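Local coordinates for Lmo2445 protein (Listeria monocytogenes EGD-e, PDB 5HZL) that is of unknown function but is a secreted, internalin-like leucine-rich-repeat protein that binds calcium ions, at residues L175-N180 with H198-Q203; G159-D164 with N180-I185; N126-Q131 with S149-N154; T204-P209 with T289-F294. One frame throughout, in Å; residues are numbered along the deposited sequence.

Contact 1: residues L175-N180 with H198-Q203; sequences LILNEN and HSFANQ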
loop_
_atom_site.group_PDB
_atom_site.type_symbol
_atom_site.label_atom_id
_atom_site.label_comp_id
_atom_site.label_asym_id
_atom_site.label_seq_id
_atom_site.Cartn_x
_atom_site.Cartn_y
_atom_site.Cartn_z
ATOM N N LEU A 175 5.244 6.108 -9.762
ATOM C CA LEU A 175 4.663 4.993 -9.012
ATOM C C LEU A 175 5.785 4.258 -8.284
ATOM O O LEU A 175 6.535 3.513 -8.903
ATOM C CB LEU A 175 3.918 4.055 -9.976
ATOM C CG LEU A 175 3.258 2.799 -9.412
ATOM C CD1 LEU A 175 2.189 3.183 -8.408
ATOM C CD2 LEU A 175 2.669 1.965 -10.536
ATOM N N ILE A 176 5.885 4.464 -6.973
ATOM C CA ILE A 176 6.936 3.855 -6.157
ATOM C C ILE A 176 6.352 2.657 -5.407
ATOM O O ILE A 176 5.451 2.827 -4.583
ATOM C CB ILE A 176 7.514 4.865 -5.131
ATOM C CG1 ILE A 176 7.679 6.287 -5.723
ATOM C CG2 ILE A 176 8.803 4.329 -4.513
ATOM C CD1 ILE A 176 8.576 6.414 -6.929
ATOM N N LEU A 177 6.873 1.460 -5.690
ATOM C CA LEU A 177 6.399 0.213 -5.068
ATOM C C LEU A 177 7.490 -0.723 -4.534
ATOM O O LEU A 177 7.209 -1.899 -4.294
ATOM C CB LEU A 177 5.575 -0.566 -6.095
ATOM C CG LEU A 177 4.270 0.038 -6.586
ATOM C CD1 LEU A 177 3.711 -0.774 -7.740
ATOM C CD2 LEU A 177 3.275 0.091 -5.447
ATOM N N ASN A 178 8.717 -0.236 -4.352
ATOM C CA ASN A 178 9.760 -1.117 -3.818
ATOM C C ASN A 178 9.485 -1.557 -2.382
ATOM O O ASN A 178 8.663 -0.966 -1.702
ATOM C CB ASN A 178 11.170 -0.502 -3.916
ATOM C CG ASN A 178 11.277 0.876 -3.277
ATOM O OD1 ASN A 178 10.531 1.785 -3.626
ATOM N ND2 ASN A 178 12.244 1.055 -2.390
ATOM N N GLU A 179 10.161 -2.622 -1.962
ATOM C CA GLU A 179 10.103 -3.178 -0.600
ATOM C C GLU A 179 8.752 -3.703 -0.110
ATOM O O GLU A 179 8.451 -3.675 1.084
ATOM C CB GLU A 179 10.718 -2.170 0.376
ATOM C CG GLU A 179 12.165 -1.847 0.023
ATOM C CD GLU A 179 12.725 -0.697 0.826
ATOM O OE1 GLU A 179 12.285 -0.494 1.981
ATOM O OE2 GLU A 179 13.617 0.015 0.309
ATOM N N ASN A 180 7.958 -4.207 -1.042
ATOM C CA ASN A 180 6.653 -4.780 -0.739
ATOM C C ASN A 180 6.749 -6.311 -0.773
ATOM O O ASN A 180 7.855 -6.837 -0.782
ATOM C CB ASN A 180 5.612 -4.194 -1.686
ATOM C CG ASN A 180 5.254 -2.764 -1.331
ATOM O OD1 ASN A 180 4.855 -2.494 -0.212
ATOM N ND2 ASN A 180 5.342 -1.856 -2.291
ATOM N N HIS A 198 9.745 5.258 -11.490
ATOM C CA HIS A 198 9.150 3.992 -11.079
ATOM C C HIS A 198 10.153 3.117 -10.322
ATOM O O HIS A 198 11.361 3.160 -10.560
ATOM C CB HIS A 198 8.621 3.225 -12.302
ATOM C CG HIS A 198 9.694 2.823 -13.269
ATOM N ND1 HIS A 198 10.143 3.655 -14.279
ATOM C CD2 HIS A 198 10.424 1.685 -13.365
ATOM C CE1 HIS A 198 11.098 3.044 -14.957
ATOM N NE2 HIS A 198 11.288 1.849 -14.422
ATOM N N SER A 199 9.635 2.299 -9.427
ATOM C CA SER A 199 10.469 1.420 -8.654
ATOM C C SER A 199 9.680 0.192 -8.258
ATOM O O SER A 199 8.530 0.301 -7.834
ATOM C CB SER A 199 10.968 2.149 -7.418
ATOM O OG SER A 199 11.808 1.292 -6.669
ATOM N N PHE A 200 10.292 -0.978 -8.401
ATOM C CA PHE A 200 9.623 -2.210 -8.034
ATOM C C PHE A 200 10.589 -3.162 -7.333
ATOM O O PHE A 200 10.260 -4.307 -7.084
ATOM C CB PHE A 200 9.014 -2.841 -9.280
ATOM C CG PHE A 200 8.001 -3.883 -8.973
ATOM C CD1 PHE A 200 6.721 -3.501 -8.581
ATOM C CD2 PHE A 200 8.299 -5.234 -9.057
ATOM C CE1 PHE A 200 5.755 -4.447 -8.275
ATOM C CE2 PHE A 200 7.341 -6.183 -8.746
ATOM C CZ PHE A 200 6.069 -5.791 -8.362
ATOM N N ALA A 201 11.761 -2.662 -6.957
ATOM C CA ALA A 201 12.792 -3.484 -6.322
ATOM C C ALA A 201 12.404 -4.161 -5.007
ATOM O O ALA A 201 11.470 -3.769 -4.354
ATOM C CB ALA A 201 14.039 -2.637 -6.111
ATOM N N ASN A 202 13.129 -5.216 -4.663
ATOM C CA ASN A 202 12.953 -5.951 -3.417
ATOM C C ASN A 202 11.541 -6.394 -3.036
ATOM O O ASN A 202 10.942 -5.841 -2.135
ATOM C CB ASN A 202 13.579 -5.110 -2.278
ATOM C CG ASN A 202 13.605 -5.821 -0.921
ATOM O OD1 ASN A 202 13.198 -5.247 0.097
ATOM N ND2 ASN A 202 14.066 -7.057 -0.899
ATOM N N GLN A 203 11.004 -7.382 -3.732
ATOM C CA GLN A 203 9.690 -7.935 -3.383
ATOM C C GLN A 203 10.027 -9.220 -2.652
ATOM O O GLN A 203 10.784 -10.038 -3.174
ATOM C CB GLN A 203 8.842 -8.211 -4.605
ATOM C CG GLN A 203 8.551 -6.975 -5.437
ATOM C CD GLN A 203 7.739 -5.912 -4.710
ATOM O OE1 GLN A 203 6.910 -6.201 -3.824
ATOM N NE2 GLN A 203 7.952 -4.660 -5.114
HETATM O O HOH W 1 10.191 -6.799 0.614
#

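Contact 2: residues G159-D164 with N180-I185; sequences GYIAED and NHLISI. With CA (calcium ion), chain D.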
loop_
_atom_site.group_PDB
_atom_site.type_symbol
_atom_site.label_atom_id
_atom_site.label_comp_id
_atom_site.label_asym_id
_atom_site.label_seq_id
_atom_site.Cartn_x
_atom_site.Cartn_y
_atom_site.Cartn_z
ATOM N N GLY A 159 0.690 -10.418 -2.037
ATOM C CA GLY A 159 -0.008 -11.307 -2.940
ATOM C C GLY A 159 0.120 -10.973 -4.399
ATOM O O GLY A 159 1.077 -10.332 -4.827
ATOM N N TYR A 160 -0.869 -11.432 -5.151
ATOM C CA TYR A 160 -0.935 -11.240 -6.577
ATOM C C TYR A 160 -1.705 -9.980 -6.973
ATOM O O TYR A 160 -2.711 -9.659 -6.359
ATOM C CB TYR A 160 -1.644 -12.468 -7.193
ATOM C CG TYR A 160 -1.805 -12.424 -8.701
ATOM C CD1 TYR A 160 -0.818 -12.934 -9.544
ATOM C CD2 TYR A 160 -2.937 -11.873 -9.281
ATOM C CE1 TYR A 160 -0.951 -12.888 -10.922
ATOM C CE2 TYR A 160 -3.083 -11.824 -10.658
ATOM C CZ TYR A 160 -2.089 -12.330 -11.471
ATOM O OH TYR A 160 -2.249 -12.276 -12.826
ATOM N N ILE A 161 -1.217 -9.279 -7.996
ATOM C CA ILE A 161 -1.916 -8.111 -8.545
ATOM C C ILE A 161 -1.989 -8.261 -10.059
ATOM O O ILE A 161 -1.040 -8.718 -10.698
ATOM C CB ILE A 161 -1.338 -6.750 -8.137
ATOM C CG1 ILE A 161 0.081 -6.528 -8.646
ATOM C CG2 ILE A 161 -1.372 -6.624 -6.623
ATOM C CD1 ILE A 161 0.579 -5.149 -8.275
ATOM N N ALA A 162 -3.130 -7.864 -10.609
ATOM C CA ALA A 162 -3.393 -7.982 -12.026
ATOM C C ALA A 162 -2.462 -7.155 -12.908
ATOM O O ALA A 162 -1.951 -6.119 -12.495
ATOM C CB ALA A 162 -4.846 -7.631 -12.306
ATOM N N GLU A 163 -2.237 -7.652 -14.123
ATOM C CA GLU A 163 -1.409 -6.970 -15.101
ATOM C C GLU A 163 -2.014 -5.611 -15.446
ATOM O O GLU A 163 -1.282 -4.651 -15.635
ATOM C CB GLU A 163 -1.221 -7.810 -16.395
ATOM C CG GLU A 163 -0.422 -9.108 -16.227
ATOM C CD GLU A 163 -0.124 -9.856 -17.545
ATOM O OE1 GLU A 163 0.654 -10.842 -17.516
ATOM O OE2 GLU A 163 -0.638 -9.478 -18.628
ATOM N N ASP A 164 -3.345 -5.544 -15.482
ATOM C CA ASP A 164 -4.080 -4.311 -15.857
ATOM C C ASP A 164 -4.485 -3.275 -14.769
ATOM O O ASP A 164 -5.167 -2.290 -15.098
ATOM C CB ASP A 164 -5.291 -4.656 -16.778
ATOM C CG ASP A 164 -6.321 -5.599 -16.135
ATOM O OD1 ASP A 164 -6.234 -5.903 -14.931
ATOM O OD2 ASP A 164 -7.239 -6.039 -16.861
ATOM N N ASN A 180 7.958 -4.207 -1.042
ATOM C CA ASN A 180 6.653 -4.780 -0.739
ATOM C C ASN A 180 6.749 -6.311 -0.773
ATOM O O ASN A 180 7.855 -6.837 -0.782
ATOM C CB ASN A 180 5.612 -4.194 -1.686
ATOM C CG ASN A 180 5.254 -2.764 -1.331
ATOM O OD1 ASN A 180 4.855 -2.494 -0.212
ATOM N ND2 ASN A 180 5.342 -1.856 -2.291
ATOM N N HIS A 181 5.616 -7.020 -0.771
ATOM C CA HIS A 181 5.606 -8.487 -0.750
ATOM C C HIS A 181 4.760 -9.067 -1.865
ATOM O O HIS A 181 4.032 -10.051 -1.677
ATOM C CB HIS A 181 5.067 -8.990 0.605
ATOM C CG HIS A 181 5.711 -8.349 1.792
ATOM N ND1 HIS A 181 7.056 -8.473 2.070
ATOM C CD2 HIS A 181 5.189 -7.603 2.793
ATOM C CE1 HIS A 181 7.338 -7.811 3.175
ATOM N NE2 HIS A 181 6.223 -7.274 3.634
ATOM N N LEU A 182 4.866 -8.451 -3.029
ATOM C CA LEU A 182 4.118 -8.870 -4.210
ATOM C C LEU A 182 4.795 -10.047 -4.932
ATOM O O LEU A 182 6.020 -10.121 -4.976
ATOM C CB LEU A 182 3.985 -7.675 -5.156
ATOM C CG LEU A 182 3.187 -6.502 -4.581
ATOM C CD1 LEU A 182 3.311 -5.261 -5.451
ATOM C CD2 LEU A 182 1.739 -6.936 -4.391
ATOM N N ILE A 183 3.983 -10.954 -5.487
ATOM C CA ILE A 183 4.480 -12.128 -6.214
ATOM C C ILE A 183 4.186 -11.999 -7.699
ATOM O O ILE A 183 4.323 -12.950 -8.466
ATOM C CB ILE A 183 3.822 -13.432 -5.700
ATOM C CG1 ILE A 183 2.321 -13.497 -6.052
ATOM C CG2 ILE A 183 4.042 -13.552 -4.201
ATOM C CD1 ILE A 183 1.665 -14.819 -5.753
ATOM N N SER A 184 3.811 -10.800 -8.094
ATOM C CA SER A 184 3.410 -10.525 -9.442
ATOM C C SER A 184 3.783 -9.091 -9.776
ATOM O O SER A 184 4.047 -8.295 -8.872
ATOM C CB SER A 184 1.896 -10.710 -9.462
ATOM O OG SER A 184 1.304 -10.315 -10.679
ATOM N N ILE A 185 3.790 -8.768 -11.066
ATOM C CA ILE A 185 4.124 -7.440 -11.528
ATOM C C ILE A 185 2.936 -6.778 -12.238
ATOM O O ILE A 185 2.243 -7.437 -13.028
ATOM C CB ILE A 185 5.298 -7.494 -12.541
ATOM C CG1 ILE A 185 6.530 -8.156 -11.913
ATOM C CG2 ILE A 185 5.668 -6.097 -13.065
ATOM C CD1 ILE A 185 7.737 -8.235 -12.838
HETATM CA CA CA D . 2.260 -11.135 -19.475
#

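Contact 3: residues N126-Q131 with S149-N154; sequences NVDLSQ and SINMEN. With CA (calcium ion), chain E.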
loop_
_atom_site.group_PDB
_atom_site.type_symbol
_atom_site.label_atom_id
_atom_site.label_comp_id
_atom_site.label_asym_id
_atom_site.label_seq_id
_atom_site.Cartn_x
_atom_site.Cartn_y
_atom_site.Cartn_z
ATOM N N ASN A 126 -1.442 13.906 -5.445
ATOM C CA ASN A 126 -0.363 13.171 -4.830
ATOM C C ASN A 126 -0.805 12.414 -3.597
ATOM O O ASN A 126 -1.608 12.905 -2.836
ATOM C CB ASN A 126 0.708 14.166 -4.421
ATOM C CG ASN A 126 1.884 13.503 -3.744
ATOM O OD1 ASN A 126 2.468 12.566 -4.258
ATOM N ND2 ASN A 126 2.231 13.988 -2.577
ATOM N N VAL A 127 -0.249 11.232 -3.382
ATOM C CA VAL A 127 -0.598 10.420 -2.226
ATOM C C VAL A 127 0.656 9.672 -1.745
ATOM O O VAL A 127 1.284 8.992 -2.529
ATOM C CB VAL A 127 -1.792 9.483 -2.582
ATOM C CG1 VAL A 127 -1.450 8.500 -3.698
ATOM C CG2 VAL A 127 -2.275 8.713 -1.374
ATOM N N ASP A 128 1.036 9.848 -0.475
ATOM C CA ASP A 128 2.210 9.189 0.154
ATOM C C ASP A 128 1.685 8.187 1.195
ATOM O O ASP A 128 1.378 8.553 2.328
ATOM C CB ASP A 128 3.154 10.219 0.810
ATOM C CG ASP A 128 4.431 9.580 1.452
ATOM O OD1 ASP A 128 4.696 8.366 1.268
ATOM O OD2 ASP A 128 5.198 10.312 2.142
ATOM N N LEU A 129 1.579 6.925 0.784
ATOM C CA LEU A 129 1.086 5.836 1.627
ATOM C C LEU A 129 2.194 4.842 1.956
ATOM O O LEU A 129 1.942 3.684 2.278
ATOM C CB LEU A 129 -0.073 5.137 0.914
ATOM C CG LEU A 129 -1.337 5.976 0.755
ATOM C CD1 LEU A 129 -2.266 5.391 -0.295
ATOM C CD2 LEU A 129 -2.055 6.120 2.090
ATOM N N SER A 130 3.429 5.315 1.900
ATOM C CA SER A 130 4.566 4.477 2.198
ATOM C C SER A 130 4.618 4.098 3.686
ATOM O O SER A 130 4.225 4.873 4.543
ATOM C CB SER A 130 5.841 5.232 1.832
ATOM O OG SER A 130 5.948 6.437 2.579
ATOM N N GLN A 131 5.097 2.890 3.962
ATOM C CA GLN A 131 5.268 2.381 5.313
ATOM C C GLN A 131 4.007 2.138 6.114
ATOM O O GLN A 131 3.991 2.225 7.349
ATOM C CB GLN A 131 6.318 3.197 6.071
ATOM C CG GLN A 131 7.699 3.055 5.434
ATOM C CD GLN A 131 8.778 3.819 6.164
ATOM O OE1 GLN A 131 8.613 4.977 6.557
ATOM N NE2 GLN A 131 9.905 3.184 6.317
ATOM N N SER A 149 1.202 11.181 -8.800
ATOM C CA SER A 149 2.229 10.380 -8.136
ATOM C C SER A 149 1.709 9.646 -6.907
ATOM O O SER A 149 1.052 10.228 -6.055
ATOM C CB SER A 149 3.424 11.241 -7.742
ATOM O OG SER A 149 3.038 12.206 -6.811
ATOM N N ILE A 150 2.049 8.359 -6.856
ATOM C CA ILE A 150 1.691 7.422 -5.804
ATOM C C ILE A 150 2.940 6.807 -5.200
ATOM O O ILE A 150 3.789 6.270 -5.911
ATOM C CB ILE A 150 0.865 6.264 -6.390
ATOM C CG1 ILE A 150 -0.489 6.794 -6.891
ATOM C CG2 ILE A 150 0.663 5.150 -5.362
ATOM C CD1 ILE A 150 -1.322 5.756 -7.613
ATOM N N ASN A 151 3.039 6.869 -3.881
ATOM C CA ASN A 151 4.160 6.274 -3.188
ATOM C C ASN A 151 3.615 5.241 -2.208
ATOM O O ASN A 151 2.858 5.600 -1.303
ATOM C CB ASN A 151 4.965 7.357 -2.489
ATOM C CG ASN A 151 6.192 6.828 -1.773
ATOM O OD1 ASN A 151 6.505 5.648 -1.783
ATOM N ND2 ASN A 151 6.888 7.721 -1.137
HETATM N N MSE A 152 3.987 3.972 -2.421
HETATM C CA MSE A 152 3.587 2.856 -1.552
HETATM C C MSE A 152 4.812 2.015 -1.252
HETATM O O MSE A 152 4.768 0.783 -1.196
HETATM C CB MSE A 152 2.415 2.081 -2.147
HETATM C CG MSE A 152 1.099 2.746 -1.765
HETATM SE SE MSE A 152 -0.458 1.703 -2.394
HETATM C CE MSE A 152 -0.033 1.606 -4.315
ATOM N N GLU A 153 5.926 2.699 -1.021
ATOM C CA GLU A 153 7.167 2.026 -0.692
ATOM C C GLU A 153 7.071 1.394 0.669
ATOM O O GLU A 153 6.622 2.030 1.610
ATOM C CB GLU A 153 8.330 3.025 -0.646
ATOM C CG GLU A 153 9.697 2.416 -0.308
ATOM C CD GLU A 153 10.822 3.428 -0.321
ATOM O OE1 GLU A 153 10.545 4.623 -0.260
ATOM O OE2 GLU A 153 12.001 3.058 -0.379
ATOM N N ASN A 154 7.485 0.137 0.765
ATOM C CA ASN A 154 7.525 -0.573 2.032
ATOM C C ASN A 154 6.202 -0.486 2.819
ATOM O O ASN A 154 6.199 -0.260 4.015
ATOM C CB ASN A 154 8.702 0.028 2.818
ATOM C CG ASN A 154 9.044 -0.732 4.079
ATOM O OD1 ASN A 154 8.692 -1.905 4.242
ATOM N ND2 ASN A 154 9.763 -0.054 4.987
HETATM CA CA CA E . 13.146 5.524 -0.645
#

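Contact 4: residues T204-P209 with T289-F294; sequences TATYPP and TGWYDF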
loop_
_atom_site.group_PDB
_atom_site.type_symbol
_atom_site.label_atom_id
_atom_site.label_comp_id
_atom_site.label_asym_id
_atom_site.label_seq_id
_atom_site.Cartn_x
_atom_site.Cartn_y
_atom_site.Cartn_z
ATOM N N THR A 204 9.505 -9.403 -1.444
ATOM C CA THR A 204 9.812 -10.604 -0.655
ATOM C C THR A 204 8.568 -11.177 -0.046
ATOM O O THR A 204 7.719 -10.429 0.402
ATOM C CB THR A 204 10.801 -10.283 0.473
ATOM O OG1 THR A 204 10.195 -9.381 1.417
ATOM C CG2 THR A 204 12.053 -9.656 -0.116
ATOM N N ALA A 205 8.451 -12.498 -0.010
ATOM C CA ALA A 205 7.259 -13.103 0.562
ATOM C C ALA A 205 7.472 -14.498 1.071
ATOM O O ALA A 205 8.183 -15.281 0.466
ATOM C CB ALA A 205 6.138 -13.110 -0.470
ATOM N N THR A 206 6.841 -14.791 2.196
ATOM C CA THR A 206 6.892 -16.111 2.799
ATOM C C THR A 206 5.516 -16.716 2.555
ATOM O O THR A 206 4.511 -16.228 3.079
ATOM C CB THR A 206 7.200 -16.008 4.297
ATOM O OG1 THR A 206 8.368 -15.198 4.463
ATOM C CG2 THR A 206 7.415 -17.390 4.919
ATOM N N TYR A 207 5.470 -17.757 1.734
ATOM C CA TYR A 207 4.201 -18.432 1.398
ATOM C C TYR A 207 3.631 -19.239 2.558
ATOM O O TYR A 207 4.330 -19.535 3.521
ATOM C CB TYR A 207 4.363 -19.332 0.156
ATOM C CG TYR A 207 4.401 -18.594 -1.183
ATOM C CD1 TYR A 207 5.399 -17.665 -1.467
ATOM C CD2 TYR A 207 3.461 -18.866 -2.183
ATOM C CE1 TYR A 207 5.444 -17.008 -2.694
ATOM C CE2 TYR A 207 3.498 -18.215 -3.414
ATOM C CZ TYR A 207 4.490 -17.287 -3.665
ATOM O OH TYR A 207 4.557 -16.630 -4.867
ATOM N N PRO A 208 2.331 -19.556 2.495
ATOM C CA PRO A 208 1.795 -20.374 3.588
ATOM C C PRO A 208 2.531 -21.720 3.652
ATOM O O PRO A 208 2.994 -22.193 2.628
ATOM C CB PRO A 208 0.319 -20.545 3.199
ATOM C CG PRO A 208 0.001 -19.320 2.402
ATOM C CD PRO A 208 1.259 -18.960 1.666
ATOM N N PRO A 209 2.646 -22.330 4.840
ATOM C CA PRO A 209 3.366 -23.609 4.911
ATOM C C PRO A 209 2.556 -24.746 4.303
ATOM O O PRO A 209 1.333 -24.667 4.278
ATOM C CB PRO A 209 3.562 -23.817 6.416
ATOM C CG PRO A 209 2.437 -23.088 7.053
ATOM C CD PRO A 209 2.028 -21.969 6.131
ATOM N N THR A 289 13.908 -7.409 -8.768
ATOM C CA THR A 289 14.667 -8.292 -7.853
ATOM C C THR A 289 13.785 -8.734 -6.671
ATOM O O THR A 289 12.687 -8.163 -6.479
ATOM C CB THR A 289 16.061 -7.694 -7.410
ATOM O OG1 THR A 289 16.517 -8.301 -6.187
ATOM C CG2 THR A 289 16.001 -6.207 -7.173
ATOM N N GLY A 290 14.250 -9.761 -5.927
ATOM C CA GLY A 290 13.529 -10.304 -4.747
ATOM C C GLY A 290 13.876 -11.708 -4.248
ATOM O O GLY A 290 14.871 -12.272 -4.646
ATOM N N TRP A 291 13.059 -12.241 -3.334
ATOM C CA TRP A 291 13.205 -13.608 -2.788
ATOM C C TRP A 291 11.890 -14.120 -2.204
ATOM O O TRP A 291 11.130 -13.360 -1.619
ATOM C CB TRP A 291 14.356 -13.780 -1.781
ATOM C CG TRP A 291 14.358 -12.914 -0.559
ATOM C CD1 TRP A 291 15.099 -11.776 -0.367
ATOM C CD2 TRP A 291 13.615 -13.115 0.652
ATOM N NE1 TRP A 291 14.863 -11.260 0.881
ATOM C CE2 TRP A 291 13.951 -12.054 1.527
ATOM C CE3 TRP A 291 12.679 -14.073 1.077
ATOM C CZ2 TRP A 291 13.389 -11.927 2.811
ATOM C CZ3 TRP A 291 12.119 -13.947 2.357
ATOM C CH2 TRP A 291 12.484 -12.881 3.208
ATOM N N TYR A 292 11.630 -15.417 -2.358
ATOM C CA TYR A 292 10.388 -16.025 -1.867
ATOM C C TYR A 292 10.619 -17.282 -1.052
ATOM O O TYR A 292 11.263 -18.181 -1.528
ATOM C CB TYR A 292 9.488 -16.352 -3.052
ATOM C CG TYR A 292 9.154 -15.129 -3.869
ATOM C CD1 TYR A 292 8.193 -14.227 -3.433
ATOM C CD2 TYR A 292 9.794 -14.867 -5.075
ATOM C CE1 TYR A 292 7.870 -13.091 -4.170
ATOM C CE2 TYR A 292 9.475 -13.734 -5.816
ATOM C CZ TYR A 292 8.510 -12.845 -5.353
ATOM O OH TYR A 292 8.188 -11.729 -6.080
ATOM N N ASP A 293 10.086 -17.335 0.170
ATOM C CA ASP A 293 10.232 -18.504 1.055
ATOM C C ASP A 293 9.013 -19.418 1.050
ATOM O O ASP A 293 7.866 -18.964 0.998
ATOM C CB ASP A 293 10.528 -18.095 2.505
ATOM C CG ASP A 293 11.938 -17.553 2.704
ATOM O OD1 ASP A 293 12.724 -17.453 1.731
ATOM O OD2 ASP A 293 12.257 -17.233 3.871
ATOM N N PHE A 294 9.282 -20.716 1.137
ATOM C CA PHE A 294 8.256 -21.740 1.124
ATOM C C PHE A 294 8.527 -22.699 2.270
ATOM O O PHE A 294 9.404 -23.541 2.148
ATOM C CB PHE A 294 8.298 -22.468 -0.222
ATOM C CG PHE A 294 8.217 -21.539 -1.398
ATOM C CD1 PHE A 294 6.991 -21.105 -1.873
ATOM C CD2 PHE A 294 9.364 -21.076 -2.012
ATOM C CE1 PHE A 294 6.908 -20.237 -2.951
ATOM C CE2 PHE A 294 9.292 -20.209 -3.094
ATOM C CZ PHE A 294 8.066 -19.784 -3.564
#

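Contact 1: residues L175-N180 with H198-Q203
The backbone carbonyl of Leu177 shows how the chain just after a strand can be held from two directions. Gln203 NE2, from the neighbouring segment, reaches Leu177 O at 3.0 Å, and Asn180 ND2, from the same segment, reaches it at 2.7 Å; the two amides approach from opposite faces of the carbonyl plane. The Gln203 chain is folded back at CG (chi2 -63°), and this bend brings its amide back to Leu177 O and over the Phe200 ring. There Leu177 O lies almost in the amide plane, the second NE2 hydrogen goes to Phe200 O, and NE2 sits over the centre of the ring. With both hydrogens engaged the amide can hardly rotate, and Gln203 OE1 is used in turn by Leu182 N. Next to these bonds, Leu177 CB packs obliquely on the Phe200 ring, 4.0 Å from CD1.

The backbones run parallel, Leu175 beside His198 and Ile176 beside Ser199. Leu177 N donates to Ser199 O at 2.9 Å and Glu179 N to Ala201 O at 3.0 Å, so pairing persists past the regular strands into the segments that follow. On the face carrying Ile176, the Asn178 amide rises beside Ser199, whose OG makes only a weak bond to Asn178 OD1 (3.3 Å); the stronger partner of Asn178 is Glu153, bonded to ND2. Leu175, Leu177 and Asn180 fit the LxLxxN signature of leucine-rich repeats, and Gln203 takes the asparagine place in the last rung of the parallel sheet.

Contact 2: residues G159-D164 with N180-I185
Ser184 and Ile161 illustrate how one serine rotamer can tie two adjacent chain segments together. With OG set opposite its own backbone nitrogen (chi1 172°), the hydroxyl lies in the plane of the Ile161 carbonyl and donates to Ile161 O at 2.8 Å; Gln227 OE1 is a weak second partner. The same torsion brings Ser184 OG to the Tyr160 ring, obliquely, 3.4 Å from CE1, with Ser184 CB also against the ring.

Ile161 and Leu182 meet at about a right angle on the buried side. Ile161 CG1 stands between nitrogen and carbonyl carbon (chi1 64°), which turns both of its branches to Leu182: CG2 lies 3.8 Å from Leu182 CD2, and CD1 lies 3.9 Å from Leu182 CD1. Ile183 adopts a similar first torsion and lays CG1 against the Gly159 peptide, 3.6 Å from Gly159 O. That oxygen also receives Ile183 N at 3.0 Å, from above the carbonyl plane, while the return bond from Gly159 N to His181 O is weak.

Farther along, Glu163 is extended beyond CG and delivers OE1 to a calcium ion at 2.6 Å; Glu187 binds the same ion. Gly159 pairs with Leu182 in a short two-stranded parallel sheet (strands 158-159 and 181-182). With Leu157, Ser158 and Ile161, the sequence resembles the LSGxI pattern of plant-type leucine-rich repeats, where a second, shorter sheet also links successive coils.

Contact 3: residues N126-Q131 with S149-N154
Asn126 and Ser149 begin a row of polar groups across neighbouring parallel strands. Ser149 OG donates to Asn126 OD1 at 2.6 Å, while the other end of that amide, ND2, is bonded to Asn105 OD1 one strand further on. The main chain is evenly paired: Val127 N to Ser149 O, Asn151 N to Val127 O, Leu129 N to Asn151 O at 2.8 Å and Gln131 N to Glu153 O at 2.9 Å, each donor nearly along the C=O axis.

Asp128 and Asn151 stand side by side with their flat ends almost parallel (5°), both CG atoms opposite the backbone nitrogen, but they are not hydrogen-bonded to each other. Each instead bonds within its own segment, to the loop that follows the strand. Asp128 OD1 accepts Ser130 OG on its syn side at 2.6 Å and, weakly, Ser130 N; Asn151 OD1 takes Glu153 N at 3.1 Å, an Asx turn. Ser130 OG is itself met by Asn109 ND2. Beyond it, Glu153 spreads both carboxylate oxygens round a calcium ion, OE1 at 2.8 Å and OE2 at 2.7 Å, and OE2 also accepts from Asn178 ND2.

On the other face Val127 CG1 touches Ile150 CG1 at 3.7 Å, and Leu129 CB packs on CG of Met152, a selenomethionine. A polar face on one side and an aliphatic one on the other is characteristic of the stacked parallel strands of a leucine-rich-repeat solenoid.

Contact 4: residues T204-P209 with T289-F294
Matching first torsions put the Tyr207 and Phe294 rings beside each other: in both, CG lies opposite the carbonyl carbon (chi1 -77° for Tyr207), and the two side chains run the same way. Phe294 CE1 comes over the centre of the Tyr207 ring, 3.3 Å from its CD1, and the ring planes are 39° apart. Tyr292 CD1 joins at the rim of the Tyr207 ring, in its plane and 4.0 Å from CE1, while Ala205 CB fits at the edge of the Tyr292 ring, 3.8 Å from CD1.

The face carrying Thr204 and Trp291 is organised differently. Trp291 holds CG between its backbone nitrogen and carbonyl carbon (chi1 58°), which lays the indole across the neighbouring strand. Thr204 CG2 sits over the five-membered ring, 3.5 Å from its centroid, in a CH-pi contact. Beneath these side chains the strands run parallel: Ala205 N donates to Trp291 O at 3.2 Å, Asp293 N to Ala205 O at 2.8 Å, and Tyr207 N to Asp293 O at 2.8 Å.

Polar ends reach beyond the pair, Tyr207 OH to Phe221 O and Tyr292 OH to Leu182 O, and Val222 packs on the aromatic cluster. Strand 203-212 is the outermost of the mixed sheet and pairs in parallel with strand 290-298, whose other edge is hydrogen-bonded to the antiparallel strand 273-281.

Taken together, the four contacts trace the passage from repeat solenoid to C-terminal domain. Contact 3 and contact 1, centres about 10 Å apart, are successive rungs of one parallel sheet, joined by Met152 N and Ile176 O at 2.9 Å. Contact 2 shares Asn180 with contact 1. Contact 1 runs on into contact 4, where Gln203 O meets Trp291 N at 3.2 Å, and contact 2 touches contact 4 through His181 ND1 and Thr204 O, 2.7 Å apart. At that junction a bound polyether, probably from the crystallisation liquor, lies about 4 Å from the nearest side-chain atoms of His181 and Thr206. Contacts 3 and 4 remain about 8 Å apart at their nearest atoms.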